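Local coordinates for protein AlyGC (Glaciecola chathamensis, PDB 5GKD) that cleaves alginate as a family 6 polysaccharide lyase that carries a calcium ion, probably by beta-elimination, at residues N113-E118 against K143-V148; S333-N338 against A357-S362; I442-G447 against D462-Q467; A456-G461 against K481-R486; S570-I575 against Y602-L607. One frame throughout, in Å; residues are numbered along the deposited sequence.

How the interactions relate
AlyGC builds two right-handed parallel beta-helices from one chain, and the five contacts sample both in sequence order. Interactions 1 and 2 join successive turns of the first, their centres 39 Å apart, and interactions 3, 4 and 5 belong to the second. Interactions 3 and 4 interleave along the chain and touch directly: strand 462-466 lies between strands 441-444 and 482-487, and Ala458 packs on Ile442 and Leu464. Interaction 5 lies further along the same run of strands, its centre 21 Å from that of interaction 4. Interactions 1 and 5, with nearest atoms about 7 Å apart, both reach residues of the other beta-helix, and so lie where the two halves meet.

Interaction 1 (N113-E118 against K143-V148)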
# COMPACT_ATOMS: atom_id res chain seq x y z
N ASN A 113 16.11 6.11 17.15
CA ASN A 113 14.86 5.75 16.49
C ASN A 113 14.29 6.90 15.67
O ASN A 113 13.08 7.10 15.61
CB ASN A 113 13.85 5.24 17.52
CG ASN A 113 14.06 3.78 17.83
OD1 ASN A 113 13.54 2.91 17.13
ND2 ASN A 113 14.86 3.50 18.85
N PHE A 114 15.18 7.63 15.01
CA PHE A 114 14.87 8.74 14.11
C PHE A 114 14.55 8.24 12.70
O PHE A 114 15.13 8.69 11.70
CB PHE A 114 16.07 9.69 14.09
CG PHE A 114 15.75 11.11 13.77
CD1 PHE A 114 15.06 11.90 14.68
CD2 PHE A 114 16.23 11.69 12.62
CE1 PHE A 114 14.81 13.23 14.41
CE2 PHE A 114 15.99 13.03 12.33
CZ PHE A 114 15.27 13.80 13.23
N SER A 115 13.63 7.28 12.60
CA SER A 115 13.44 6.52 11.37
C SER A 115 12.34 7.11 10.51
O SER A 115 11.31 7.55 11.01
CB SER A 115 13.09 5.06 11.66
OG SER A 115 14.14 4.42 12.30
N ASN A 116 12.56 7.09 9.21
CA ASN A 116 11.49 7.38 8.26
C ASN A 116 10.26 6.54 8.58
O ASN A 116 10.39 5.39 8.97
CB ASN A 116 11.97 7.10 6.84
CG ASN A 116 11.08 7.71 5.81
OD1 ASN A 116 10.03 7.15 5.47
ND2 ASN A 116 11.49 8.87 5.28
N PRO A 117 9.05 7.08 8.40
CA PRO A 117 7.85 6.28 8.69
C PRO A 117 7.68 5.05 7.81
O PRO A 117 7.02 4.10 8.24
CB PRO A 117 6.68 7.27 8.47
CG PRO A 117 7.27 8.59 8.38
CD PRO A 117 8.74 8.48 8.09
N GLU A 118 8.23 5.02 6.60
CA GLU A 118 8.12 3.86 5.71
C GLU A 118 9.44 3.12 5.67
O GLU A 118 10.48 3.72 5.37
CB GLU A 118 7.74 4.26 4.28
CG GLU A 118 6.37 4.85 4.12
CD GLU A 118 6.00 5.10 2.67
OE1 GLU A 118 6.02 4.14 1.86
OE2 GLU A 118 5.72 6.27 2.33
N LYS A 143 17.61 2.22 13.81
CA LYS A 143 17.23 2.52 12.44
C LYS A 143 16.42 1.37 11.86
O LYS A 143 16.91 0.23 11.81
CB LYS A 143 18.45 2.81 11.57
CG LYS A 143 18.09 3.27 10.16
CD LYS A 143 19.33 3.78 9.42
CE LYS A 143 18.96 4.63 8.18
NZ LYS A 143 18.26 3.89 7.07
N ARG A 144 15.19 1.64 11.43
CA ARG A 144 14.29 0.58 11.01
C ARG A 144 14.12 0.48 9.50
O ARG A 144 13.56 -0.51 9.02
CB ARG A 144 12.89 0.74 11.63
CG ARG A 144 12.79 1.53 12.89
CD ARG A 144 13.36 0.86 14.13
NE ARG A 144 12.55 -0.21 14.66
CZ ARG A 144 12.41 -0.48 15.96
NH1 ARG A 144 12.98 0.26 16.90
NH2 ARG A 144 11.66 -1.50 16.29
N ASN A 145 14.59 1.46 8.75
CA ASN A 145 14.28 1.56 7.34
C ASN A 145 15.51 1.25 6.51
O ASN A 145 16.64 1.23 7.00
CB ASN A 145 13.76 2.96 7.01
CG ASN A 145 14.82 4.00 7.16
OD1 ASN A 145 15.51 4.06 8.18
ND2 ASN A 145 14.97 4.85 6.13
N LYS A 146 15.27 1.03 5.23
CA LYS A 146 16.34 0.75 4.29
C LYS A 146 17.38 1.88 4.25
O LYS A 146 17.06 3.07 4.38
CB LYS A 146 15.75 0.51 2.91
CG LYS A 146 16.79 0.29 1.82
CD LYS A 146 16.34 -0.67 0.77
CE LYS A 146 17.42 -0.91 -0.26
NZ LYS A 146 17.13 -2.14 -1.05
N GLY A 147 18.63 1.49 4.06
CA GLY A 147 19.68 2.49 4.01
C GLY A 147 20.65 2.20 5.14
O GLY A 147 20.27 1.95 6.28
N VAL A 148 21.94 2.23 4.79
CA VAL A 148 22.99 2.03 5.77
C VAL A 148 22.84 3.06 6.89
O VAL A 148 22.33 4.17 6.68
CB VAL A 148 24.36 2.10 5.07
CG1 VAL A 148 24.62 3.48 4.56
CG2 VAL A 148 25.50 1.63 6.01
O HOH W 1 15.58 6.66 8.89
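Ser115 and Lys143 mark the nearest approach of two irregular loop backbones, with their CA atoms 5.6 Å apart and no strand pairing between the segments. Each of the two direct hydrogen bonds uses at least one side chain. Ser115 OG, turned beside its own backbone N (chi1 -65°), accepts the amide hydrogen of Arg144 N at 3.1 Å, and its hydroxyl also rests against Arg144 CG. Bends at the second and third torsions fold the rest of the arginine back along the serine, toward Asn113. There Arg144 NH1 donates to Asn113 OD1 at 2.7 Å. This bond is bent, 134° at the hydrogen, and although the donor lies in the carbonyl plane, the amide and guanidinium planes are turned 49° apart.

Such loops link successive strands in the turns of a parallel beta-helix, here strand 105-112 to 124-128 and strand 134-141 to 150-152, so the contact ties one turn to the next. Asn116 OD1 accepts from Glu118 N at 3.0 Å, an Asx turn that shapes the first loop where it passes Asn145. Glu118 O then lies 3.7 Å from Asn145 CB. A water accepts from Asn116 N and donates to Asn145 OD1, 2.7 Å away. The same OD1 receives Lys143 NZ at 3.0 Å from above its carbonyl plane, and the ammonium also reaches Asn145 O and Gly147 O. Asp123 holds both polar ends, through a salt bridge to Lys143 and a hydrogen bond from Asn145 ND2. Beyond Arg144 lies Arg541 of the second beta-helix, a like charge close by.

Interaction 2 (S333-N338 against A357-S362)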
# COMPACT_ATOMS: atom_id res chain seq x y z
N SER A 333 33.08 -18.97 -10.22
CA SER A 333 33.89 -20.14 -10.50
C SER A 333 35.37 -19.93 -10.22
O SER A 333 36.16 -20.85 -10.45
CB SER A 333 33.69 -20.57 -11.96
OG SER A 333 34.14 -19.54 -12.83
N ALA A 334 35.76 -18.76 -9.76
CA ALA A 334 37.16 -18.43 -9.52
C ALA A 334 37.46 -18.69 -8.04
O ALA A 334 37.08 -17.90 -7.18
CB ALA A 334 37.45 -16.97 -9.90
N ALA A 335 38.16 -19.79 -7.77
CA ALA A 335 38.50 -20.20 -6.41
C ALA A 335 39.67 -19.38 -5.87
O ALA A 335 40.40 -18.74 -6.63
CB ALA A 335 38.84 -21.69 -6.39
N PRO A 336 39.86 -19.37 -4.56
CA PRO A 336 40.91 -18.52 -3.97
C PRO A 336 42.32 -18.92 -4.39
O PRO A 336 42.64 -20.11 -4.48
CB PRO A 336 40.71 -18.71 -2.46
CG PRO A 336 39.34 -19.22 -2.30
CD PRO A 336 39.04 -20.02 -3.53
N ILE A 337 43.18 -17.92 -4.63
CA ILE A 337 44.55 -18.18 -5.06
C ILE A 337 45.55 -17.40 -4.23
O ILE A 337 45.22 -16.43 -3.54
CB ILE A 337 44.76 -17.88 -6.56
CG1 ILE A 337 44.27 -16.47 -6.91
CG2 ILE A 337 44.06 -18.91 -7.41
CD1 ILE A 337 44.68 -16.00 -8.32
N ASN A 338 46.81 -17.86 -4.29
CA ASN A 338 47.96 -17.20 -3.66
C ASN A 338 47.72 -16.79 -2.21
O ASN A 338 48.28 -15.81 -1.74
CB ASN A 338 48.39 -15.97 -4.46
CG ASN A 338 48.63 -16.29 -5.91
OD1 ASN A 338 49.29 -17.27 -6.24
ND2 ASN A 338 48.07 -15.48 -6.79
N ALA A 357 34.73 -27.08 2.52
CA ALA A 357 35.22 -26.53 1.27
C ALA A 357 34.19 -26.79 0.17
O ALA A 357 33.68 -27.91 0.04
CB ALA A 357 36.57 -27.14 0.88
N PHE A 358 33.90 -25.76 -0.62
CA PHE A 358 32.89 -25.85 -1.67
C PHE A 358 33.50 -25.88 -3.07
O PHE A 358 32.77 -25.94 -4.06
CB PHE A 358 31.89 -24.69 -1.52
CG PHE A 358 31.07 -24.77 -0.26
CD1 PHE A 358 29.90 -25.50 -0.23
CD2 PHE A 358 31.48 -24.16 0.90
CE1 PHE A 358 29.14 -25.60 0.93
CE2 PHE A 358 30.73 -24.24 2.07
CZ PHE A 358 29.55 -24.97 2.08
N ASP A 359 34.82 -25.86 -3.17
CA ASP A 359 35.54 -25.86 -4.44
C ASP A 359 36.99 -26.23 -4.13
O ASP A 359 37.34 -26.52 -2.98
CB ASP A 359 35.42 -24.49 -5.14
CG ASP A 359 35.61 -24.57 -6.65
OD1 ASP A 359 36.43 -25.36 -7.14
OD2 ASP A 359 34.93 -23.80 -7.35
N ASP A 360 37.82 -26.22 -5.16
CA ASP A 360 39.25 -26.41 -4.94
C ASP A 360 39.79 -25.33 -4.02
O ASP A 360 39.54 -24.14 -4.23
CB ASP A 360 39.98 -26.39 -6.28
CG ASP A 360 41.46 -26.65 -6.14
OD1 ASP A 360 41.82 -27.75 -5.71
OD2 ASP A 360 42.26 -25.75 -6.44
N ILE A 361 40.53 -25.74 -2.98
CA ILE A 361 41.16 -24.81 -2.05
C ILE A 361 42.67 -24.95 -2.05
O ILE A 361 43.34 -24.47 -1.13
CB ILE A 361 40.59 -24.97 -0.62
CG1 ILE A 361 40.84 -26.38 -0.08
CG2 ILE A 361 39.11 -24.68 -0.61
CD1 ILE A 361 40.54 -26.53 1.37
N SER A 362 43.24 -25.55 -3.08
CA SER A 362 44.68 -25.68 -3.14
C SER A 362 45.38 -24.34 -3.31
O SER A 362 46.60 -24.29 -3.18
CB SER A 362 45.09 -26.63 -4.27
OG SER A 362 45.01 -26.00 -5.53
O HOH W 2 41.61 -22.81 -4.44
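Van der Waals contact between Ala335 and Asp360 carries most of the direct meeting of these loops. The methyl CB of Ala335 points at the other segment and comes to 3.3 Å from Asp360 O, with the carboxyl carbon of Asp359 further off. Pro336 adds its CD, 4.2 Å from the same Asp360 O.

No direct hydrogen bond crosses; a water does that work. It donates to Pro336 O at 2.9 Å and to Asp360 O at 2.5 Å, joining two backbone carbonyls that could not bond to each other.

The remaining hydrogen bonds stay within the second loop. Asp359 OD1 accepts from Asp360 N on its anti lone pair at 2.6 Å, while Asp360 OD2 takes the hydroxyl of Ser362 on its syn lone pair, 2.9 Å away. Asp359 OD2 is held from outside by Ser328 and Asn293. On the first loop, Ser333 and Ala334 form a classic beta bulge against Gly294.

The two loops lead into strands 339-347 and 364-372, which pair in parallel in consecutive turns of the beta-helix. Both carboxylates are thus engaged away from the first loop, leaving methyl packing and one bridging water to join the turns at the surface.

Interaction 3 (I442-G447 against D462-Q467)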
# COMPACT_ATOMS: atom_id res chain seq x y z
N ILE A 442 -4.68 -7.96 33.51
CA ILE A 442 -5.94 -7.22 33.57
C ILE A 442 -7.07 -8.20 33.29
O ILE A 442 -7.07 -8.88 32.26
CB ILE A 442 -5.97 -6.07 32.55
CG1 ILE A 442 -4.81 -5.11 32.78
CG2 ILE A 442 -7.31 -5.35 32.60
CD1 ILE A 442 -4.61 -4.12 31.66
N ALA A 443 -8.02 -8.28 34.20
CA ALA A 443 -9.21 -9.09 33.99
C ALA A 443 -10.19 -8.35 33.09
O ALA A 443 -10.40 -7.14 33.25
CB ALA A 443 -9.86 -9.45 35.32
N VAL A 444 -10.75 -9.04 32.14
CA VAL A 444 -11.68 -8.44 31.23
C VAL A 444 -12.92 -9.28 31.27
O VAL A 444 -12.83 -10.45 31.46
CB VAL A 444 -11.13 -8.45 29.81
CG1 VAL A 444 -12.00 -7.63 28.91
CG2 VAL A 444 -9.72 -7.94 29.79
N SER A 445 -14.07 -8.67 31.06
CA SER A 445 -15.31 -9.40 31.07
C SER A 445 -16.15 -9.18 29.84
O SER A 445 -15.97 -8.23 29.14
CB SER A 445 -16.11 -8.98 32.28
OG SER A 445 -15.78 -9.81 33.35
N PRO A 446 -17.12 -10.14 29.61
CA PRO A 446 -17.99 -9.90 28.44
C PRO A 446 -18.86 -8.69 28.67
O PRO A 446 -18.91 -8.29 29.79
CB PRO A 446 -18.90 -11.09 28.43
CG PRO A 446 -18.17 -12.15 29.07
CD PRO A 446 -17.51 -11.49 30.19
N GLY A 447 -19.52 -8.11 27.67
CA GLY A 447 -19.52 -8.62 26.33
C GLY A 447 -19.73 -7.73 25.11
O GLY A 447 -19.95 -8.27 24.06
N ASP A 462 1.21 -5.80 28.78
CA ASP A 462 0.16 -6.32 29.65
C ASP A 462 -0.43 -7.61 29.09
O ASP A 462 -0.25 -7.96 27.92
CB ASP A 462 -0.95 -5.29 29.84
CG ASP A 462 -0.56 -4.21 30.81
OD1 ASP A 462 0.50 -4.36 31.44
OD2 ASP A 462 -1.31 -3.21 30.94
N VAL A 463 -1.16 -8.33 29.95
CA VAL A 463 -1.86 -9.56 29.57
C VAL A 463 -3.33 -9.39 29.93
O VAL A 463 -3.68 -9.21 31.10
CB VAL A 463 -1.28 -10.80 30.25
CG1 VAL A 463 -2.07 -12.05 29.87
CG2 VAL A 463 0.18 -10.98 29.88
N LEU A 464 -4.19 -9.45 28.92
CA LEU A 464 -5.63 -9.40 29.12
C LEU A 464 -6.15 -10.82 29.33
O LEU A 464 -5.89 -11.71 28.50
CB LEU A 464 -6.32 -8.74 27.93
CG LEU A 464 -6.40 -7.20 27.81
CD1 LEU A 464 -5.09 -6.51 28.13
CD2 LEU A 464 -6.90 -6.77 26.43
N VAL A 465 -6.85 -11.04 30.44
CA VAL A 465 -7.37 -12.36 30.82
C VAL A 465 -8.89 -12.29 30.70
O VAL A 465 -9.56 -11.69 31.56
CB VAL A 465 -6.92 -12.76 32.22
CG1 VAL A 465 -7.26 -14.21 32.48
CG2 VAL A 465 -5.44 -12.52 32.39
N LEU A 466 -9.43 -12.88 29.64
CA LEU A 466 -10.86 -12.80 29.38
C LEU A 466 -11.59 -13.87 30.18
O LEU A 466 -11.25 -15.06 30.12
CB LEU A 466 -11.16 -12.99 27.89
CG LEU A 466 -10.26 -12.35 26.84
CD1 LEU A 466 -10.73 -12.71 25.44
CD2 LEU A 466 -10.21 -10.85 27.01
N GLN A 467 -12.59 -13.45 30.94
CA GLN A 467 -13.43 -14.40 31.64
C GLN A 467 -14.36 -15.09 30.65
O GLN A 467 -14.51 -14.66 29.50
CB GLN A 467 -14.22 -13.69 32.74
CG GLN A 467 -13.34 -12.87 33.68
CD GLN A 467 -14.11 -11.77 34.40
OE1 GLN A 467 -15.16 -11.32 33.93
NE2 GLN A 467 -13.60 -11.33 35.54
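Val444 faces Leu464 and Leu466 across two parallel strands, and its short side chain illustrates how a beta-helix stacks residues of successive turns. CB lies 3.8 Å from Leu466 CD2, the two side chains running next to each other and pointing the same way. Both methyls, CG1 anti to the backbone N (chi1 -171°) and CG2 beside it, lie about 4.1 Å from that same Leu466 CD2. CG2 additionally reaches Leu464, where it touches CG at 3.9 Å. One valine thus touches two leucines that are two residues apart in the strand.

Ile442 points to the same face. Its CD1 approaches Leu464 CD1 and also reaches 3.5 Å from Asp462 OD2, an apolar tip against a carboxylate whose polar partners lie elsewhere, in Glu459 N and Lys440 NZ. Ala443 and Val465 point to the other face.

The register beneath is that of a regular parallel pair. Ile442 N donates to Val463 O at 2.9 Å, and Ile442 O receives Val465 N at 2.8 Å. Val444 repeats the scheme, its N bonding to Val465 O and its O to Gln467 N. The strand axes run at 32° to each other. The modelled overlap of Ser445 and Gln467 is doubtful.

Helix 450-457 packs on the face made by Val444, Leu464 and Leu466, through Thr450, Leu451, Ala454 and Ile455, while strand 482-487 continues the pairing on the far edge of strand 462-466.

Interaction 4 (A456-G461 against K481-R486); sequences ASAETG and KTLTIR
Lys481 NZ is gripped by carbonyl oxygens at the end of a helix: it donates to Ala458 O at 3.0 Å and, outside the segment, to Ile455 O. The ammonium comes to Ala458 from above the carbonyl plane. To get there, the chain starts out between its own backbone N and carbonyl carbon (chi1 72°) and bends again at chi3, laying CD 3.6 Å from Ala458 O on the way. A positive group beside the carbonyls of a helix C-terminus would be expected to offset the negative end of the helix dipole.

Further along, two bonds tie the loop to the start of strand 482-486. Thr460 OG1 accepts from Thr482 N at 3.0 Å, nearly straight at 165°, and leans on Thr482 CB as well. Gly461 N donates to Thr482 O at 2.6 Å, tilted from the carbonyl plane. The backbone of Thr482 is therefore held on both its N and its O, while its hydroxyl turns to Asn510. Apolar contact is added by Ala458 CB, 3.7 Å from Leu483 CD1. A water bridges Gly461 O, weakly, to Thr484 OG1.

The Glu459 carboxylate forms a salt bridge with Lys440. A short helix laid over the first turn and followed, after a short loop, by a strand of the stack is the N-terminal cap familiar from parallel beta-helices of the pectate lyase type, here on the second beta-helix.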
# COMPACT_ATOMS: atom_id res chain seq x y z
N ALA A 456 -7.52 -0.65 24.73
CA ALA A 456 -7.16 0.75 24.62
C ALA A 456 -6.51 1.29 25.89
O ALA A 456 -5.67 2.18 25.81
CB ALA A 456 -8.39 1.59 24.26
N SER A 457 -6.88 0.78 27.06
CA SER A 457 -6.34 1.33 28.29
C SER A 457 -5.25 0.47 28.91
O SER A 457 -4.63 0.89 29.89
CB SER A 457 -7.45 1.58 29.31
OG SER A 457 -8.10 0.38 29.66
N ALA A 458 -4.99 -0.71 28.35
CA ALA A 458 -3.85 -1.50 28.78
C ALA A 458 -2.54 -0.79 28.43
O ALA A 458 -2.50 0.11 27.59
CB ALA A 458 -3.88 -2.88 28.13
N GLU A 459 -1.46 -1.21 29.09
CA GLU A 459 -0.12 -0.71 28.85
C GLU A 459 0.70 -1.78 28.15
O GLU A 459 0.33 -2.95 28.15
CB GLU A 459 0.56 -0.29 30.16
CG GLU A 459 -0.04 0.96 30.78
CD GLU A 459 0.38 1.15 32.23
OE1 GLU A 459 0.51 2.32 32.66
OE2 GLU A 459 0.58 0.13 32.94
N THR A 460 1.82 -1.36 27.54
CA THR A 460 2.57 -2.27 26.69
C THR A 460 3.17 -3.39 27.53
O THR A 460 3.72 -3.15 28.61
CB THR A 460 3.66 -1.52 25.90
OG1 THR A 460 4.11 -2.34 24.81
CG2 THR A 460 4.88 -1.14 26.77
N GLY A 461 3.04 -4.62 27.06
CA GLY A 461 3.46 -5.78 27.82
C GLY A 461 2.38 -6.42 28.67
O GLY A 461 2.61 -7.50 29.21
N LYS A 481 0.59 -1.54 20.73
CA LYS A 481 1.47 -1.86 21.84
C LYS A 481 1.68 -3.37 21.86
O LYS A 481 1.12 -4.11 21.05
CB LYS A 481 0.87 -1.35 23.15
CG LYS A 481 -0.33 -2.15 23.62
CD LYS A 481 -1.23 -1.37 24.57
CE LYS A 481 -2.03 -0.35 23.81
NZ LYS A 481 -3.07 0.31 24.66
N THR A 482 2.50 -3.83 22.79
CA THR A 482 2.71 -5.27 22.96
C THR A 482 1.67 -5.81 23.93
O THR A 482 1.52 -5.29 25.04
CB THR A 482 4.13 -5.56 23.45
OG1 THR A 482 5.09 -5.14 22.45
CG2 THR A 482 4.32 -7.04 23.73
N LEU A 483 0.93 -6.83 23.51
CA LEU A 483 -0.23 -7.26 24.28
C LEU A 483 -0.44 -8.75 24.12
O LEU A 483 -0.22 -9.31 23.05
CB LEU A 483 -1.48 -6.51 23.82
CG LEU A 483 -2.57 -6.25 24.86
CD1 LEU A 483 -2.14 -5.14 25.82
CD2 LEU A 483 -3.88 -5.91 24.18
N THR A 484 -0.88 -9.39 25.20
CA THR A 484 -1.33 -10.78 25.19
C THR A 484 -2.81 -10.83 25.53
O THR A 484 -3.24 -10.24 26.52
CB THR A 484 -0.54 -11.64 26.18
OG1 THR A 484 0.84 -11.68 25.80
CG2 THR A 484 -1.06 -13.06 26.19
N ILE A 485 -3.59 -11.50 24.70
CA ILE A 485 -5.00 -11.75 24.96
C ILE A 485 -5.15 -13.22 25.32
O ILE A 485 -4.97 -14.10 24.47
CB ILE A 485 -5.87 -11.35 23.76
CG1 ILE A 485 -5.65 -9.86 23.44
CG2 ILE A 485 -7.33 -11.63 24.06
CD1 ILE A 485 -6.53 -9.32 22.37
N ARG A 486 -5.47 -13.50 26.58
CA ARG A 486 -5.47 -14.86 27.12
C ARG A 486 -6.84 -15.19 27.70
O ARG A 486 -7.40 -14.41 28.47
CB ARG A 486 -4.41 -15.02 28.21
CG ARG A 486 -4.40 -16.38 28.90
CD ARG A 486 -3.34 -16.43 29.97
NE ARG A 486 -2.02 -16.21 29.39
CZ ARG A 486 -0.95 -15.80 30.07
NH1 ARG A 486 -1.04 -15.56 31.38
NH2 ARG A 486 0.21 -15.62 29.45
O HOH W 3 1.87 -9.11 26.63

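Interaction 5 (S570-I575 against Y602-L607)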
# COMPACT_ATOMS: atom_id res chain seq x y z
N SER A 570 5.20 -4.86 4.97
CA SER A 570 5.19 -5.19 6.39
C SER A 570 6.17 -6.33 6.65
O SER A 570 6.53 -7.07 5.74
CB SER A 570 3.78 -5.57 6.86
OG SER A 570 3.35 -6.81 6.30
N PHE A 571 6.60 -6.46 7.90
CA PHE A 571 7.60 -7.48 8.22
C PHE A 571 7.38 -8.03 9.62
O PHE A 571 7.47 -7.30 10.61
CB PHE A 571 9.03 -6.93 8.07
CG PHE A 571 10.09 -8.02 8.16
CD1 PHE A 571 10.48 -8.72 7.03
CD2 PHE A 571 10.67 -8.35 9.38
CE1 PHE A 571 11.42 -9.73 7.11
CE2 PHE A 571 11.62 -9.35 9.46
CZ PHE A 571 12.00 -10.04 8.33
N ALA A 572 7.10 -9.33 9.70
CA ALA A 572 7.00 -10.04 10.97
C ALA A 572 8.35 -10.64 11.35
O ALA A 572 8.87 -11.51 10.64
CB ALA A 572 5.94 -11.14 10.89
N ASP A 573 8.92 -10.18 12.47
CA ASP A 573 10.07 -10.86 13.05
C ASP A 573 9.78 -12.35 13.28
O ASP A 573 10.67 -13.19 13.11
CB ASP A 573 10.49 -10.19 14.36
CG ASP A 573 11.36 -8.93 14.14
OD1 ASP A 573 12.31 -8.98 13.36
OD2 ASP A 573 11.11 -7.89 14.78
N TYR A 574 8.55 -12.69 13.65
CA TYR A 574 8.11 -14.08 13.56
C TYR A 574 6.60 -14.14 13.61
O TYR A 574 5.94 -13.27 14.19
CB TYR A 574 8.70 -14.97 14.67
CG TYR A 574 8.33 -14.59 16.09
CD1 TYR A 574 7.12 -14.98 16.66
CD2 TYR A 574 9.22 -13.87 16.87
CE1 TYR A 574 6.80 -14.62 17.98
CE2 TYR A 574 8.92 -13.52 18.17
CZ TYR A 574 7.72 -13.89 18.72
OH TYR A 574 7.47 -13.53 20.01
N ILE A 575 6.07 -15.19 13.00
CA ILE A 575 4.70 -15.63 13.17
C ILE A 575 4.77 -17.06 13.67
O ILE A 575 5.38 -17.92 13.02
CB ILE A 575 3.90 -15.54 11.86
CG1 ILE A 575 3.82 -14.08 11.41
CG2 ILE A 575 2.51 -16.11 12.02
CD1 ILE A 575 3.40 -13.94 9.97
N TYR A 602 10.88 -9.20 1.70
CA TYR A 602 9.94 -10.25 2.10
C TYR A 602 9.22 -9.83 3.38
O TYR A 602 9.50 -8.77 3.95
CB TYR A 602 10.65 -11.62 2.21
CG TYR A 602 11.84 -11.73 3.15
CD1 TYR A 602 13.11 -11.28 2.77
CD2 TYR A 602 11.72 -12.37 4.38
CE1 TYR A 602 14.21 -11.44 3.61
CE2 TYR A 602 12.81 -12.52 5.23
CZ TYR A 602 14.05 -12.06 4.83
OH TYR A 602 15.11 -12.22 5.68
N ASN A 603 8.27 -10.67 3.81
CA ASN A 603 7.26 -10.31 4.81
C ASN A 603 7.43 -10.99 6.17
O ASN A 603 6.74 -10.58 7.12
CB ASN A 603 5.85 -10.64 4.30
CG ASN A 603 5.46 -9.83 3.08
OD1 ASN A 603 5.07 -10.39 2.04
ND2 ASN A 603 5.53 -8.50 3.19
N VAL A 604 8.29 -11.99 6.29
CA VAL A 604 8.39 -12.78 7.52
C VAL A 604 9.75 -13.45 7.64
O VAL A 604 10.24 -14.07 6.69
CB VAL A 604 7.26 -13.83 7.60
CG1 VAL A 604 7.30 -14.78 6.39
CG2 VAL A 604 7.33 -14.61 8.91
N GLU A 605 10.38 -13.34 8.82
CA GLU A 605 11.65 -14.00 9.03
C GLU A 605 11.47 -15.47 9.41
O GLU A 605 12.10 -16.34 8.82
CB GLU A 605 12.47 -13.26 10.10
CG GLU A 605 13.91 -13.75 10.23
CD GLU A 605 14.77 -13.48 9.00
OE1 GLU A 605 14.38 -12.69 8.12
OE2 GLU A 605 15.87 -14.06 8.91
N TYR A 606 10.61 -15.76 10.39
CA TYR A 606 10.31 -17.12 10.85
C TYR A 606 8.81 -17.34 10.84
O TYR A 606 8.09 -16.71 11.62
CB TYR A 606 10.84 -17.37 12.26
CG TYR A 606 12.32 -17.18 12.42
CD1 TYR A 606 13.21 -18.21 12.12
CD2 TYR A 606 12.82 -15.99 12.89
CE1 TYR A 606 14.59 -18.04 12.28
CE2 TYR A 606 14.17 -15.81 13.05
CZ TYR A 606 15.04 -16.82 12.74
OH TYR A 606 16.37 -16.59 12.92
N LEU A 607 8.34 -18.24 9.99
CA LEU A 607 6.98 -18.74 10.02
C LEU A 607 7.01 -20.15 10.61
O LEU A 607 7.63 -21.05 10.02
CB LEU A 607 6.39 -18.78 8.62
CG LEU A 607 4.89 -18.68 8.35
CD1 LEU A 607 4.52 -19.54 7.18
CD2 LEU A 607 4.03 -18.95 9.55
O HOH W 4 4.22 -9.24 7.25
O HOH W 5 8.10 -5.98 3.54
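Phe571 swings its ring anti to the backbone N (chi1 -170°), while Tyr602 sets its ring between N and the carbonyl carbon (chi1 56°), and the two meet as an offset edge-to-face pair. The edge of Phe571 is directed at the face of Tyr602, with the planes 68° apart and Phe571 CE1 3.6 Å from Tyr602 CE2. Around the same phenylalanine edge, near its plane, lie Tyr602 O, 3.2 Å from CD1, and Glu605 OE1, 3.6 Å from CZ. That carboxylate oxygen accepts the Tyr602 hydroxyl at 2.6 Å on its syn lone pair, which ties the two groups flanking the ring to each other.

Asn603 ND2 donates to Ser570 O at 3.1 Å, with the acceptor in the amide plane, and Glu595 takes the same nitrogen from outside. Backbone pairing runs from Ala572 N to Asn603 O at 2.9 Å, and onward to Ile575 N with Tyr606 O, past the corner at Asp573. On the inner side Ile575 packs on Val604 and Leu607.

Glu605 also forms a salt bridge to Arg234, and Tyr606 OH bonds to Asp258. The chemistry implies largely buried polar bonds that join neighbouring turns and, through Glu605 and Tyr606, reach the first beta-helix.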